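Local coordinates for protein fimbrial subunit type 1 (Actinomyces oris, PDB 3UXF) that serves as the major building block of the type 1 fimbriae that this Gram-positive bacterium displays on its cell surface, at residues A[379-384]-A[402-407]. Residues are numbered along the deposited sequence; the frame is centred on the assembly and turned at random.
Sequences VYECTK and DPLTIG. With CA (calcium ion), chain C.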
loop_
_atom_site.group_PDB
_atom_site.type_symbol
_atom_site.label_atom_id
_atom_site.label_comp_id
_atom_site.label_asym_id
_atom_site.label_seq_id
_atom_site.Cartn_x
_atom_site.Cartn_y
_atom_site.Cartn_z
ATOM N N VAL A 379 30.448 -13.681 -0.127
ATOM C CA VAL A 379 29.918 -12.326 -0.385
ATOM C C VAL A 379 29.512 -11.668 0.923
ATOM O O VAL A 379 28.930 -12.328 1.805
ATOM C CB VAL A 379 28.664 -12.375 -1.292
ATOM C CG1 VAL A 379 28.222 -10.945 -1.686
ATOM C CG2 VAL A 379 28.926 -13.252 -2.552
ATOM N N TYR A 380 29.797 -10.367 1.055
ATOM C CA TYR A 380 29.379 -9.605 2.228
ATOM C C TYR A 380 28.665 -8.324 1.780
ATOM O O TYR A 380 28.875 -7.851 0.661
ATOM C CB TYR A 380 30.614 -9.165 3.041
ATOM C CG TYR A 380 31.411 -10.310 3.638
ATOM C CD1 TYR A 380 32.255 -11.060 2.841
ATOM C CD2 TYR A 380 31.343 -10.602 5.004
ATOM C CE1 TYR A 380 33.002 -12.103 3.369
ATOM C CE2 TYR A 380 32.075 -11.671 5.547
ATOM C CZ TYR A 380 32.891 -12.399 4.722
ATOM O OH TYR A 380 33.642 -13.432 5.254
ATOM N N GLU A 381 27.873 -7.752 2.687
ATOM C CA GLU A 381 27.583 -6.327 2.568
ATOM C C GLU A 381 28.825 -5.600 3.065
ATOM O O GLU A 381 29.501 -6.102 3.954
ATOM C CB GLU A 381 26.349 -5.941 3.361
ATOM C CG GLU A 381 25.066 -6.412 2.649
ATOM C CD GLU A 381 23.783 -6.071 3.382
ATOM O OE1 GLU A 381 23.748 -6.047 4.624
ATOM O OE2 GLU A 381 22.784 -5.824 2.702
ATOM N N CYS A 382 29.177 -4.468 2.462
ATOM C CA CYS A 382 30.422 -3.799 2.881
ATOM C C CYS A 382 30.356 -2.324 2.595
ATOM O O CYS A 382 29.534 -1.853 1.819
ATOM C CB CYS A 382 31.652 -4.379 2.178
ATOM S SG CYS A 382 31.559 -4.138 0.370
ATOM N N THR A 383 31.281 -1.611 3.232
ATOM C CA THR A 383 31.447 -0.196 2.997
ATOM C C THR A 383 32.747 -0.044 2.228
ATOM O O THR A 383 33.808 -0.523 2.679
ATOM C CB THR A 383 31.583 0.502 4.334
ATOM O OG1 THR A 383 30.353 0.369 5.054
ATOM C CG2 THR A 383 31.895 2.000 4.102
ATOM N N LYS A 384 32.676 0.559 1.048
ATOM C CA LYS A 384 33.862 0.818 0.233
ATOM C C LYS A 384 34.648 1.910 0.927
ATOM O O LYS A 384 34.070 2.886 1.431
ATOM C CB LYS A 384 33.425 1.281 -1.155
ATOM C CG LYS A 384 34.516 1.596 -2.154
ATOM C CD LYS A 384 33.857 1.854 -3.495
ATOM C CE LYS A 384 34.611 2.852 -4.336
ATOM N NZ LYS A 384 35.849 2.261 -4.873
ATOM N N ASP A 402 30.504 -12.868 9.620
ATOM C CA ASP A 402 29.964 -13.916 8.758
ATOM C C ASP A 402 29.617 -13.352 7.385
ATOM O O ASP A 402 29.147 -12.216 7.296
ATOM C CB ASP A 402 28.676 -14.508 9.327
ATOM C CG ASP A 402 28.858 -15.090 10.705
ATOM O OD1 ASP A 402 29.454 -16.182 10.837
ATOM O OD2 ASP A 402 28.404 -14.439 11.643
ATOM N N PRO A 403 29.802 -14.167 6.343
ATOM C CA PRO A 403 29.355 -13.817 4.992
ATOM C C PRO A 403 27.850 -14.017 4.865
ATOM O O PRO A 403 27.173 -14.588 5.743
ATOM C CB PRO A 403 30.096 -14.834 4.113
ATOM C CG PRO A 403 30.194 -16.058 4.976
ATOM C CD PRO A 403 30.500 -15.466 6.356
ATOM N N LEU A 404 27.315 -13.527 3.756
ATOM C CA LEU A 404 25.901 -13.689 3.464
ATOM C C LEU A 404 25.533 -15.096 3.033
ATOM O O LEU A 404 26.288 -15.789 2.322
ATOM C CB LEU A 404 25.503 -12.738 2.333
ATOM C CG LEU A 404 25.661 -11.255 2.588
ATOM C CD1 LEU A 404 25.343 -10.560 1.283
ATOM C CD2 LEU A 404 24.705 -10.788 3.703
ATOM N N THR A 405 24.321 -15.506 3.421
ATOM C CA THR A 405 23.748 -16.718 2.878
ATOM C C THR A 405 22.831 -16.291 1.746
ATOM O O THR A 405 21.917 -15.482 1.952
ATOM C CB THR A 405 22.913 -17.451 3.961
ATOM O OG1 THR A 405 23.793 -17.887 5.015
ATOM C CG2 THR A 405 22.188 -18.675 3.378
ATOM N N ILE A 406 23.120 -16.780 0.544
ATOM C CA ILE A 406 22.448 -16.346 -0.684
ATOM C C ILE A 406 21.933 -17.630 -1.327
ATOM O O ILE A 406 22.714 -18.510 -1.710
ATOM C CB ILE A 406 23.478 -15.696 -1.619
ATOM C CG1 ILE A 406 24.134 -14.491 -0.930
ATOM C CG2 ILE A 406 22.804 -15.312 -2.912
ATOM C CD1 ILE A 406 25.419 -13.987 -1.658
ATOM N N GLY A 407 20.620 -17.748 -1.438
ATOM C CA GLY A 407 20.033 -18.963 -1.993
ATOM C C GLY A 407 20.415 -20.193 -1.184
ATOM O O GLY A 407 20.558 -21.286 -1.744
HETATM CA CA CA C . 28.798 -12.747 13.342
HETATM O O HOH W 1 28.683 -15.658 0.838
#
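Tyr380 and Pro403 show how a metal-binding loop can pack on one face of an aromatic ring of a strand. Followed outward, Tyr380 starts with its CB directed away from 402-407, but chi1 of -64° sets CG beside the backbone N and swings the ring back along Pro403. CD2 and CE2 come first to the chain around the Asp402-Pro403 peptide, CE2 lying 3.5 Å from Asp402 O, which approaches obliquely. Over the face sits Pro403 CA, 3.8 Å from the ring centroid and displaced toward the rim, a CH-pi contact. Farther out, CZ meets Pro403 CB at 3.8 Å, and the hydroxyl OH ends beside CD and CB of the same proline. Immediately before that proline, Asp402 turns its carboxylate the other way, and its OD2 binds a calcium ion at 2.4 Å, in a site it shares with Asp393, Asp395, Thr398 and Thr400. All of this belongs to the prealbumin-like domain of the pilin, a beta-sandwich module in which strand 376-385 pairs with 444-451, an association reinforced by the Cys382-Cys446 disulfide. Between 379-384 and 402-407 one direct hydrogen bond forms, Leu404 N to Val379 O (2.8 Å), almost straight at 173°. A water adds a second link: it accepts from Val379 N and also lies at hydrogen-bonding distance from Leu404 O, though other acceptors compete for its protons. On the flank away from the tyrosine, Ile406 CD1 presses on Val379 CB at 3.6 Å, the two side chains crossing at about a right angle, while Leu404 CD1 reaches Val379 CG1 and the Glu381 backbone. Ile422 and Leu425 of strand 419-426 extend this apolar cluster.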